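Local structure of putative acyl-[acyl-carrier-protein] desaturase DesA2 (Mycobacterium tuberculosis, 1ZA0) at residues C69-D77 / E107-L118; R208-A219 / I258-L269. The protein is a putative acyl-ACP desaturase that may introduce double bonds into fatty acids in mycobacterial lipid biosynthesis, using a two-iron centre. All coordinates share one frame; numbering follows the deposited sequence.

Interaction 1 of 2, residues C69-D77 / E107-L118. With MN (manganese (II) ion), chain B.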
loop_
_atom_site.group_PDB
_atom_site.type_symbol
_atom_site.label_atom_id
_atom_site.label_comp_id
_atom_site.label_asym_id
_atom_site.label_seq_id
_atom_site.Cartn_x
_atom_site.Cartn_y
_atom_site.Cartn_z
ATOM N N CYS A 69 -4.079 -9.804 4.188
ATOM C CA CYS A 69 -2.757 -9.600 4.754
ATOM C C CYS A 69 -1.631 -10.228 3.872
ATOM O O CYS A 69 -0.562 -9.693 3.797
ATOM C CB CYS A 69 -2.650 -10.159 6.166
ATOM S SG CYS A 69 -3.553 -9.219 7.406
ATOM N N GLU A 70 -1.894 -11.384 3.298
ATOM C CA GLU A 70 -0.941 -12.060 2.420
ATOM C C GLU A 70 -0.719 -11.277 1.162
ATOM O O GLU A 70 0.414 -11.134 0.731
ATOM C CB GLU A 70 -1.381 -13.481 2.076
ATOM C CG GLU A 70 -1.447 -14.340 3.311
ATOM C CD GLU A 70 -1.861 -15.766 3.042
ATOM O OE1 GLU A 70 -3.036 -16.060 2.727
ATOM O OE2 GLU A 70 -0.955 -16.611 3.187
ATOM N N ILE A 71 -1.793 -10.697 0.609
ATOM C CA ILE A 71 -1.643 -9.814 -0.547
ATOM C C ILE A 71 -0.775 -8.624 -0.211
ATOM O O ILE A 71 0.130 -8.281 -0.978
ATOM C CB ILE A 71 -3.043 -9.354 -1.060
ATOM C CG1 ILE A 71 -3.789 -10.547 -1.648
ATOM C CG2 ILE A 71 -2.892 -8.160 -2.086
ATOM C CD1 ILE A 71 -5.316 -10.304 -1.714
ATOM N N LEU A 72 -0.986 -8.008 0.967
ATOM C CA LEU A 72 -0.191 -6.834 1.371
ATOM C C LEU A 72 1.284 -7.155 1.523
ATOM O O LEU A 72 2.211 -6.383 1.112
ATOM C CB LEU A 72 -0.668 -6.223 2.691
ATOM C CG LEU A 72 -1.824 -5.266 2.676
ATOM C CD1 LEU A 72 -2.224 -4.825 4.112
ATOM C CD2 LEU A 72 -1.513 -4.109 1.775
ATOM N N LEU A 73 1.489 -8.296 2.141
ATOM C CA LEU A 73 2.836 -8.742 2.421
ATOM C C LEU A 73 3.611 -8.980 1.137
ATOM O O LEU A 73 4.792 -8.512 0.982
ATOM C CB LEU A 73 2.782 -9.975 3.288
ATOM C CG LEU A 73 4.160 -10.602 3.531
ATOM C CD1 LEU A 73 5.130 -9.588 4.226
ATOM C CD2 LEU A 73 4.040 -11.889 4.289
ATOM N N ILE A 74 2.957 -9.633 0.170
ATOM C CA ILE A 74 3.610 -9.924 -1.108
ATOM C C ILE A 74 3.978 -8.615 -1.808
ATOM O O ILE A 74 5.072 -8.455 -2.344
ATOM C CB ILE A 74 2.681 -10.775 -2.030
ATOM C CG1 ILE A 74 2.453 -12.185 -1.483
ATOM C CG2 ILE A 74 3.202 -10.849 -3.479
ATOM C CD1 ILE A 74 3.612 -13.073 -1.638
ATOM N N LEU A 75 3.047 -7.679 -1.823
ATOM C CA LEU A 75 3.265 -6.375 -2.474
ATOM C C LEU A 75 4.364 -5.573 -1.759
ATOM O O LEU A 75 5.245 -4.963 -2.387
ATOM C CB LEU A 75 1.971 -5.584 -2.494
ATOM C CG LEU A 75 0.844 -6.113 -3.397
ATOM C CD1 LEU A 75 -0.357 -5.212 -3.343
ATOM C CD2 LEU A 75 1.360 -6.316 -4.876
ATOM N N LYS A 76 4.325 -5.589 -0.433
ATOM C CA LYS A 76 5.290 -4.811 0.340
ATOM C C LYS A 76 6.721 -5.389 0.209
ATOM O O LYS A 76 7.670 -4.636 0.225
ATOM C CB LYS A 76 4.907 -4.717 1.818
ATOM C CG LYS A 76 3.597 -3.938 2.100
ATOM C CD LYS A 76 3.751 -2.518 2.215
ATOM C CE LYS A 76 2.360 -1.854 2.486
ATOM N NZ LYS A 76 2.684 -0.444 2.350
ATOM N N ASP A 77 6.844 -6.708 0.152
ATOM C CA ASP A 77 8.154 -7.362 -0.063
ATOM C C ASP A 77 8.773 -7.014 -1.457
ATOM O O ASP A 77 9.974 -7.011 -1.598
ATOM C CB ASP A 77 8.008 -8.858 0.030
ATOM C CG ASP A 77 8.100 -9.371 1.458
ATOM O OD1 ASP A 77 8.591 -8.624 2.335
ATOM O OD2 ASP A 77 7.755 -10.545 1.763
ATOM N N GLU A 107 7.948 1.352 3.944
ATOM C CA GLU A 107 7.424 0.218 3.259
ATOM C C GLU A 107 8.009 -1.102 3.865
ATOM O O GLU A 107 7.295 -2.136 4.053
ATOM C CB GLU A 107 7.736 0.281 1.760
ATOM C CG GLU A 107 7.053 1.390 0.961
ATOM C CD GLU A 107 5.532 1.239 0.945
ATOM O OE1 GLU A 107 5.021 0.193 0.595
ATOM O OE2 GLU A 107 4.863 2.140 1.355
ATOM N N HIS A 108 9.295 -1.094 4.066
ATOM C CA HIS A 108 9.966 -2.249 4.606
ATOM C C HIS A 108 9.418 -2.606 5.988
ATOM O O HIS A 108 9.265 -3.751 6.314
ATOM C CB HIS A 108 11.441 -1.975 4.798
ATOM C CG HIS A 108 12.212 -3.204 5.130
ATOM N ND1 HIS A 108 13.524 -3.167 5.535
ATOM C CD2 HIS A 108 11.860 -4.517 5.113
ATOM C CE1 HIS A 108 13.964 -4.403 5.712
ATOM N NE2 HIS A 108 12.974 -5.242 5.467
ATOM N N LEU A 109 9.266 -1.591 6.818
ATOM C CA LEU A 109 8.712 -1.693 8.147
ATOM C C LEU A 109 7.345 -2.398 8.164
ATOM O O LEU A 109 7.128 -3.284 8.997
ATOM C CB LEU A 109 8.651 -0.327 8.828
ATOM C CG LEU A 109 8.196 -0.449 10.316
ATOM C CD1 LEU A 109 9.390 -0.749 11.242
ATOM C CD2 LEU A 109 7.500 0.784 10.744
ATOM N N HIS A 110 6.493 -2.067 7.205
ATOM C CA HIS A 110 5.197 -2.656 7.036
ATOM C C HIS A 110 5.336 -4.146 6.768
ATOM O O HIS A 110 4.648 -4.946 7.415
ATOM C CB HIS A 110 4.430 -2.008 5.801
ATOM C CG HIS A 110 4.189 -0.539 5.965
ATOM N ND1 HIS A 110 3.833 0.295 4.909
ATOM C CD2 HIS A 110 4.187 0.235 7.087
ATOM C CE1 HIS A 110 3.650 1.517 5.394
ATOM N NE2 HIS A 110 3.855 1.506 6.709
ATOM N N ALA A 111 6.236 -4.505 5.837
ATOM C CA ALA A 111 6.488 -5.910 5.485
ATOM C C ALA A 111 7.003 -6.700 6.741
ATOM O O ALA A 111 6.555 -7.817 7.006
ATOM C CB ALA A 111 7.484 -6.001 4.322
ATOM N N ILE A 112 7.873 -6.109 7.549
ATOM C CA ILE A 112 8.391 -6.829 8.707
ATOM C C ILE A 112 7.265 -7.080 9.697
ATOM O O ILE A 112 7.143 -8.191 10.248
ATOM C CB ILE A 112 9.499 -6.029 9.414
ATOM C CG1 ILE A 112 10.756 -5.881 8.504
ATOM C CG2 ILE A 112 9.882 -6.702 10.697
ATOM C CD1 ILE A 112 11.645 -4.622 8.997
ATOM N N ALA A 113 6.483 -6.027 9.983
ATOM C CA ALA A 113 5.396 -6.125 10.963
ATOM C C ALA A 113 4.404 -7.242 10.514
ATOM O O ALA A 113 4.052 -8.116 11.291
ATOM C CB ALA A 113 4.641 -4.846 11.078
ATOM N N LEU A 114 3.990 -7.214 9.250
ATOM C CA LEU A 114 3.044 -8.204 8.767
ATOM C C LEU A 114 3.587 -9.624 8.842
ATOM O O LEU A 114 2.897 -10.538 9.271
ATOM C CB LEU A 114 2.607 -7.924 7.338
ATOM C CG LEU A 114 1.696 -6.707 7.079
ATOM C CD1 LEU A 114 1.841 -6.311 5.606
ATOM C CD2 LEU A 114 0.214 -7.046 7.348
ATOM N N ARG A 115 4.803 -9.813 8.358
ATOM C CA ARG A 115 5.411 -11.142 8.380
ATOM C C ARG A 115 5.549 -11.692 9.787
ATOM O O ARG A 115 5.152 -12.830 10.028
ATOM C CB ARG A 115 6.770 -11.134 7.710
ATOM C CG ARG A 115 7.433 -12.487 7.549
ATOM C CD ARG A 115 8.739 -12.443 6.721
ATOM N NE ARG A 115 8.469 -12.213 5.321
ATOM C CZ ARG A 115 7.957 -13.109 4.505
ATOM N NH1 ARG A 115 7.758 -14.355 4.896
ATOM N NH2 ARG A 115 7.706 -12.774 3.255
ATOM N N GLU A 116 6.106 -10.884 10.681
ATOM C CA GLU A 116 6.319 -11.270 12.069
ATOM C C GLU A 116 5.016 -11.567 12.815
ATOM O O GLU A 116 4.917 -12.582 13.543
ATOM C CB GLU A 116 7.186 -10.275 12.817
ATOM C CG GLU A 116 8.615 -10.345 12.295
ATOM C CD GLU A 116 9.608 -9.391 12.965
ATOM O OE1 GLU A 116 9.224 -8.682 13.911
ATOM O OE2 GLU A 116 10.763 -9.354 12.466
ATOM N N TYR A 117 4.004 -10.745 12.606
ATOM C CA TYR A 117 2.719 -11.024 13.199
ATOM C C TYR A 117 2.280 -12.402 12.710
ATOM O O TYR A 117 1.846 -13.264 13.486
ATOM C CB TYR A 117 1.675 -9.977 12.812
ATOM C CG TYR A 117 0.311 -10.273 13.382
ATOM C CD1 TYR A 117 -0.139 -9.658 14.527
ATOM C CD2 TYR A 117 -0.544 -11.131 12.718
ATOM C CE1 TYR A 117 -1.435 -9.957 15.066
ATOM C CE2 TYR A 117 -1.778 -11.452 13.206
ATOM C CZ TYR A 117 -2.217 -10.887 14.400
ATOM O OH TYR A 117 -3.514 -11.195 14.834
ATOM N N LEU A 118 2.312 -12.615 11.406
ATOM C CA LEU A 118 1.728 -13.802 10.828
ATOM C C LEU A 118 2.400 -15.144 11.235
ATOM O O LEU A 118 1.699 -16.184 11.397
ATOM C CB LEU A 118 1.735 -13.688 9.328
ATOM C CG LEU A 118 0.704 -12.721 8.716
ATOM C CD1 LEU A 118 0.840 -12.625 7.197
ATOM C CD2 LEU A 118 -0.701 -13.125 9.140
HETATM MN MN MN B . 2.996 3.101 0.933
HETATM O O HOH W 1 9.321 -9.671 4.630
HETATM O O HOH W 2 2.451 1.492 -0.415
#

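Interaction 2 of 2, residues R208-A219 / I258-L269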
loop_
_atom_site.group_PDB
_atom_site.type_symbol
_atom_site.label_atom_id
_atom_site.label_comp_id
_atom_site.label_asym_id
_atom_site.label_seq_id
_atom_site.Cartn_x
_atom_site.Cartn_y
_atom_site.Cartn_z
ATOM N N ARG A 208 1.751 20.733 -17.652
ATOM C CA ARG A 208 0.347 20.309 -17.555
ATOM C C ARG A 208 -0.128 19.157 -18.440
ATOM O O ARG A 208 -0.770 18.206 -17.951
ATOM C CB ARG A 208 -0.576 21.537 -17.767
ATOM C CG ARG A 208 -1.928 21.361 -17.243
ATOM C CD ARG A 208 -2.876 22.454 -17.629
ATOM N NE ARG A 208 -4.260 22.118 -17.300
ATOM C CZ ARG A 208 -4.782 22.148 -16.087
ATOM N NH1 ARG A 208 -4.069 22.533 -15.065
ATOM N NH2 ARG A 208 -6.048 21.797 -15.906
ATOM N N ASP A 209 0.094 19.236 -19.752
ATOM C CA ASP A 209 -0.592 18.317 -20.621
ATOM C C ASP A 209 0.059 16.947 -20.534
ATOM O O ASP A 209 -0.584 15.954 -20.811
ATOM C CB ASP A 209 -0.591 18.782 -22.096
ATOM C CG ASP A 209 -1.373 20.056 -22.321
ATOM O OD1 ASP A 209 -2.502 20.206 -21.789
ATOM O OD2 ASP A 209 -0.915 20.961 -23.041
ATOM N N GLU A 210 1.336 16.929 -20.214
ATOM C CA GLU A 210 2.089 15.717 -19.923
ATOM C C GLU A 210 1.451 14.991 -18.719
ATOM O O GLU A 210 1.125 13.803 -18.809
ATOM C CB GLU A 210 3.548 16.097 -19.593
ATOM C CG GLU A 210 4.558 14.989 -19.825
ATOM C CD GLU A 210 5.902 15.294 -19.213
ATOM O OE1 GLU A 210 6.639 14.325 -18.896
ATOM O OE2 GLU A 210 6.223 16.507 -19.009
ATOM N N THR A 211 1.258 15.745 -17.627
ATOM C CA THR A 211 0.706 15.217 -16.379
ATOM C C THR A 211 -0.716 14.701 -16.577
ATOM O O THR A 211 -1.033 13.585 -16.213
ATOM C CB THR A 211 0.863 16.262 -15.271
ATOM O OG1 THR A 211 2.249 16.660 -15.193
ATOM C CG2 THR A 211 0.594 15.648 -13.876
ATOM N N ILE A 212 -1.540 15.460 -17.281
ATOM C CA ILE A 212 -2.883 15.040 -17.608
ATOM C C ILE A 212 -2.901 13.743 -18.421
ATOM O O ILE A 212 -3.709 12.838 -18.122
ATOM C CB ILE A 212 -3.718 16.197 -18.280
ATOM C CG1 ILE A 212 -3.962 17.320 -17.252
ATOM C CG2 ILE A 212 -5.058 15.698 -18.806
ATOM C CD1 ILE A 212 -4.650 18.586 -17.782
ATOM N N ALA A 213 -2.033 13.653 -19.421
ATOM C CA ALA A 213 -1.943 12.452 -20.233
ATOM C C ALA A 213 -1.517 11.256 -19.401
ATOM O O ALA A 213 -2.012 10.194 -19.613
ATOM C CB ALA A 213 -0.933 12.651 -21.396
ATOM N N ALA A 214 -0.571 11.464 -18.500
ATOM C CA ALA A 214 -0.140 10.420 -17.596
ATOM C C ALA A 214 -1.311 9.976 -16.693
ATOM O O ALA A 214 -1.527 8.790 -16.512
ATOM C CB ALA A 214 1.047 10.865 -16.818
ATOM N N ILE A 215 -2.121 10.908 -16.212
ATOM C CA ILE A 215 -3.223 10.561 -15.337
ATOM C C ILE A 215 -4.262 9.788 -16.107
ATOM O O ILE A 215 -4.815 8.772 -15.609
ATOM C CB ILE A 215 -3.818 11.842 -14.657
ATOM C CG1 ILE A 215 -2.792 12.468 -13.717
ATOM C CG2 ILE A 215 -5.133 11.482 -13.949
ATOM C CD1 ILE A 215 -3.118 13.904 -13.258
ATOM N N ALA A 216 -4.522 10.215 -17.342
ATOM C CA ALA A 216 -5.471 9.494 -18.201
ATOM C C ALA A 216 -5.051 8.059 -18.449
ATOM O O ALA A 216 -5.857 7.141 -18.316
ATOM C CB ALA A 216 -5.663 10.237 -19.555
ATOM N N ALA A 217 -3.781 7.858 -18.742
ATOM C CA ALA A 217 -3.281 6.514 -19.096
ATOM C C ALA A 217 -3.294 5.547 -17.884
ATOM O O ALA A 217 -3.682 4.387 -18.022
ATOM C CB ALA A 217 -1.885 6.622 -19.690
ATOM N N ARG A 218 -2.875 6.027 -16.702
ATOM C CA ARG A 218 -2.981 5.259 -15.460
ATOM C C ARG A 218 -4.421 4.959 -15.087
ATOM O O ARG A 218 -4.738 3.822 -14.766
ATOM C CB ARG A 218 -2.255 5.964 -14.328
ATOM C CG ARG A 218 -0.759 5.851 -14.431
ATOM C CD ARG A 218 -0.172 4.375 -14.733
ATOM N NE ARG A 218 0.885 4.490 -15.748
ATOM C CZ ARG A 218 0.739 4.404 -17.094
ATOM N NH1 ARG A 218 1.802 4.596 -17.851
ATOM N NH2 ARG A 218 -0.406 4.098 -17.697
ATOM N N ALA A 219 -5.307 5.950 -15.175
ATOM C CA ALA A 219 -6.705 5.767 -14.843
ATOM C C ALA A 219 -7.286 4.637 -15.660
ATOM O O ALA A 219 -8.149 3.911 -15.166
ATOM C CB ALA A 219 -7.496 7.008 -15.068
ATOM N N ILE A 258 -8.683 12.000 -9.098
ATOM C CA ILE A 258 -8.755 12.976 -10.226
ATOM C C ILE A 258 -9.418 14.249 -9.733
ATOM O O ILE A 258 -8.913 15.342 -9.967
ATOM C CB ILE A 258 -9.537 12.338 -11.390
ATOM C CG1 ILE A 258 -8.672 11.293 -12.054
ATOM C CG2 ILE A 258 -9.991 13.417 -12.437
ATOM C CD1 ILE A 258 -9.391 10.374 -12.954
ATOM N N THR A 259 -10.514 14.074 -8.996
ATOM C CA THR A 259 -11.291 15.148 -8.421
ATOM C C THR A 259 -10.456 15.976 -7.459
ATOM O O THR A 259 -10.477 17.214 -7.529
ATOM C CB THR A 259 -12.594 14.554 -7.731
ATOM O OG1 THR A 259 -13.413 13.880 -8.716
ATOM C CG2 THR A 259 -13.490 15.621 -7.105
ATOM N N ALA A 260 -9.690 15.304 -6.589
ATOM C CA ALA A 260 -8.866 15.955 -5.597
ATOM C C ALA A 260 -7.732 16.793 -6.242
ATOM O O ALA A 260 -7.237 17.703 -5.604
ATOM C CB ALA A 260 -8.286 14.923 -4.631
ATOM N N TRP A 261 -7.289 16.442 -7.464
ATOM C CA TRP A 261 -6.384 17.300 -8.269
ATOM C C TRP A 261 -7.090 18.453 -8.993
ATOM O O TRP A 261 -6.458 19.189 -9.739
ATOM C CB TRP A 261 -5.564 16.473 -9.320
ATOM C CG TRP A 261 -4.352 15.750 -8.692
ATOM C CD1 TRP A 261 -3.450 16.256 -7.820
ATOM C CD2 TRP A 261 -3.964 14.414 -8.950
ATOM N NE1 TRP A 261 -2.515 15.309 -7.483
ATOM C CE2 TRP A 261 -2.808 14.159 -8.189
ATOM C CE3 TRP A 261 -4.482 13.398 -9.756
ATOM C CZ2 TRP A 261 -2.210 12.928 -8.165
ATOM C CZ3 TRP A 261 -3.873 12.217 -9.789
ATOM C CH2 TRP A 261 -2.730 11.965 -8.986
ATOM N N GLY A 262 -8.407 18.546 -8.873
ATOM C CA GLY A 262 -9.137 19.651 -9.446
ATOM C C GLY A 262 -9.453 19.365 -10.896
ATOM O O GLY A 262 -9.819 20.259 -11.670
ATOM N N LEU A 263 -9.329 18.101 -11.279
ATOM C CA LEU A 263 -9.429 17.749 -12.697
ATOM C C LEU A 263 -10.737 17.086 -13.095
ATOM O O LEU A 263 -10.779 16.449 -14.143
ATOM C CB LEU A 263 -8.252 16.857 -13.108
ATOM C CG LEU A 263 -6.877 17.499 -12.973
ATOM C CD1 LEU A 263 -5.775 16.478 -13.179
ATOM C CD2 LEU A 263 -6.707 18.728 -13.899
ATOM N N ALA A 264 -11.759 17.166 -12.240
ATOM C CA ALA A 264 -12.985 16.376 -12.433
ATOM C C ALA A 264 -13.694 16.672 -13.758
ATOM O O ALA A 264 -14.267 15.768 -14.342
ATOM C CB ALA A 264 -13.985 16.533 -11.245
ATOM N N GLY A 265 -13.609 17.911 -14.236
ATOM C CA GLY A 265 -14.235 18.301 -15.491
ATOM C C GLY A 265 -13.283 18.414 -16.657
ATOM O O GLY A 265 -13.630 18.897 -17.720
ATOM N N GLU A 266 -12.040 18.037 -16.447
ATOM C CA GLU A 266 -11.081 17.934 -17.533
ATOM C C GLU A 266 -11.599 16.986 -18.609
ATOM O O GLU A 266 -11.960 15.851 -18.294
ATOM C CB GLU A 266 -9.763 17.424 -16.971
ATOM C CG GLU A 266 -8.610 17.363 -17.928
ATOM C CD GLU A 266 -8.228 18.738 -18.474
ATOM O OE1 GLU A 266 -8.334 19.783 -17.743
ATOM O OE2 GLU A 266 -7.819 18.744 -19.642
ATOM N N PRO A 267 -11.725 17.450 -19.870
ATOM C CA PRO A 267 -12.391 16.642 -20.912
ATOM C C PRO A 267 -11.896 15.181 -21.065
ATOM O O PRO A 267 -12.717 14.293 -21.082
ATOM C CB PRO A 267 -12.156 17.454 -22.220
ATOM C CG PRO A 267 -11.947 18.873 -21.774
ATOM C CD PRO A 267 -11.294 18.768 -20.390
ATOM N N SER A 268 -10.605 14.946 -21.156
ATOM C CA SER A 268 -10.063 13.581 -21.350
ATOM C C SER A 268 -10.081 12.650 -20.103
ATOM O O SER A 268 -9.549 11.525 -20.134
ATOM C CB SER A 268 -8.632 13.684 -21.842
ATOM O OG SER A 268 -7.753 13.968 -20.768
ATOM N N LEU A 269 -10.656 13.130 -18.999
ATOM C CA LEU A 269 -10.701 12.375 -17.739
ATOM C C LEU A 269 -12.109 12.235 -17.180
ATOM O O LEU A 269 -12.290 11.528 -16.211
ATOM C CB LEU A 269 -9.845 13.068 -16.663
ATOM C CG LEU A 269 -8.357 13.308 -16.945
ATOM C CD1 LEU A 269 -7.758 14.162 -15.834
ATOM C CD2 LEU A 269 -7.595 11.989 -17.118
#

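Interaction 1 of 2, residues C69-D77 / E107-L118
Lys76 reaches across from helix 69-77 and puts its ammonium group between two side chains of helix 107-118. NZ donates to His110 ND1 at 2.9 Å, tilted somewhat from the ring plane. It also forms a salt bridge with Glu107 OE1 at 3.0 Å, coming to the syn side of that oxygen but well out of the carboxylate plane. A bend at chi2 (-86°) carries the lysine chain past the imidazole at a slant, with CD at the ring edge and in its plane. The other carboxylate oxygen, Glu107 OE2, binds the manganese ion at 2.1 Å, so the lysine and the metal draw on different oxygens of one carboxylate.

At the outer margin Arg115 NH2 donates to Asp77 OD2 at 2.7 Å in a salt bridge, with carboxylate and guanidinium nearly coplanar, and a water joins Asp77 OD1 to Arg115 NE. Next to this salt bridge Leu73 is a knob in a hole formed by Ala111, Leu114, Arg115 and Leu118. With CG anti to the backbone N (chi1 175°), its CD1 lies 3.6 Å from Ala111 O, while CD2 sits over one face of the Arg115 guanidinium. Deeper in, Leu114 CD1 packs on Leu72 CB at 3.8 Å.

Around the contact, Glu189, itself a metal ligand, forms a further salt bridge with Lys76 NZ; Asp188 hydrogen-bonds His110 NE2, so the imidazole is engaged at both nitrogens. As in related desaturases, Glu107 and His110 probably bind iron, but in this model His110 ND1 accepts from Lys76. The two helices run roughly antiparallel, 141° between directions. Helix 95-121 brings Glu107 and His110 to a site shared with Glu159 of helix 148-172 and Glu189 and His192 of helix 176-206, as in the four-helix bundle of ferritin-like desaturases; it holds manganese here and probably two irons in the enzyme.

Interaction 2 of 2, residues R208-A219 / I258-L269
Helix 208-219 faces a chain that leaves its own helix at Gly262 in a Schellman motif, with positive phi, then makes a type I turn from Leu263 to Glu266 and returns to bring Leu269 within 6.0 Å of Ala216, CA to CA. Ile215 is gripped from several directions. Its CD1 meets Leu263 CD1 at 3.7 Å and Trp261 CE3 at 3.8 Å, whereas CG2 touches both Ile258 CG1 and Leu269 CD2. The torsion chi1 of -66° sets CG2 anti to the backbone N and CG1 beside it, which divides the two branches between these neighbours. Leu269 crosses Ile215 at about a right angle and presses CD2 onto the helix backbone, 3.5 Å from Ala216 CA, tighter than usual carbon contact.

One turn earlier, Ile212 CD1 lies 3.6 Å from Glu266 CD, against the carboxylate, while its CG2 reaches Ser268 OG. The chi2 bend of Glu266 (62°) swings that carboxylate along the face of the helix toward Arg208, where OE1 forms a long salt bridge of 3.6 Å with Arg208 NH2. Their planes stand 64° apart. The extended arginine chain also slides past Leu263, whose CD2 is 3.7 Å from NH2.

Trp261 is anchored beyond the contact, its NE1 hydrogen-bonded to Ala197 O and its ring touching Val200 and Thr201 of helix 176-206. Ile215 also meets Val153 of helix 148-172. The whole is a largely apolar seam, with a salt bridge at its edge, joining helix 208-221 to the Schellman-capped C-terminal end of helix 247-260 and the turn that follows, set against the bundle helices.

Interactions 1 and 2 lie on opposite sides of the chain's centre, their own centres 32 Å apart and their nearest atoms about 15 Å apart, and they do not touch. Along the chain they follow in series. Residues 107-118 supply the manganese ligand Glu107, and 69-77 reach the site through Lys76, which pairs with Glu107 and Glu189, whereas 208-219 and 258-269 lie farther out, beside the bundle. Helices 148-172 and 176-206 connect them: the first carries Glu159 and the second Glu189 and His192, and each also packs against side chains of both interactions. The side chain of Trp261 in interaction 2 comes within about 10 Å of that of Glu159, a manganese ligand.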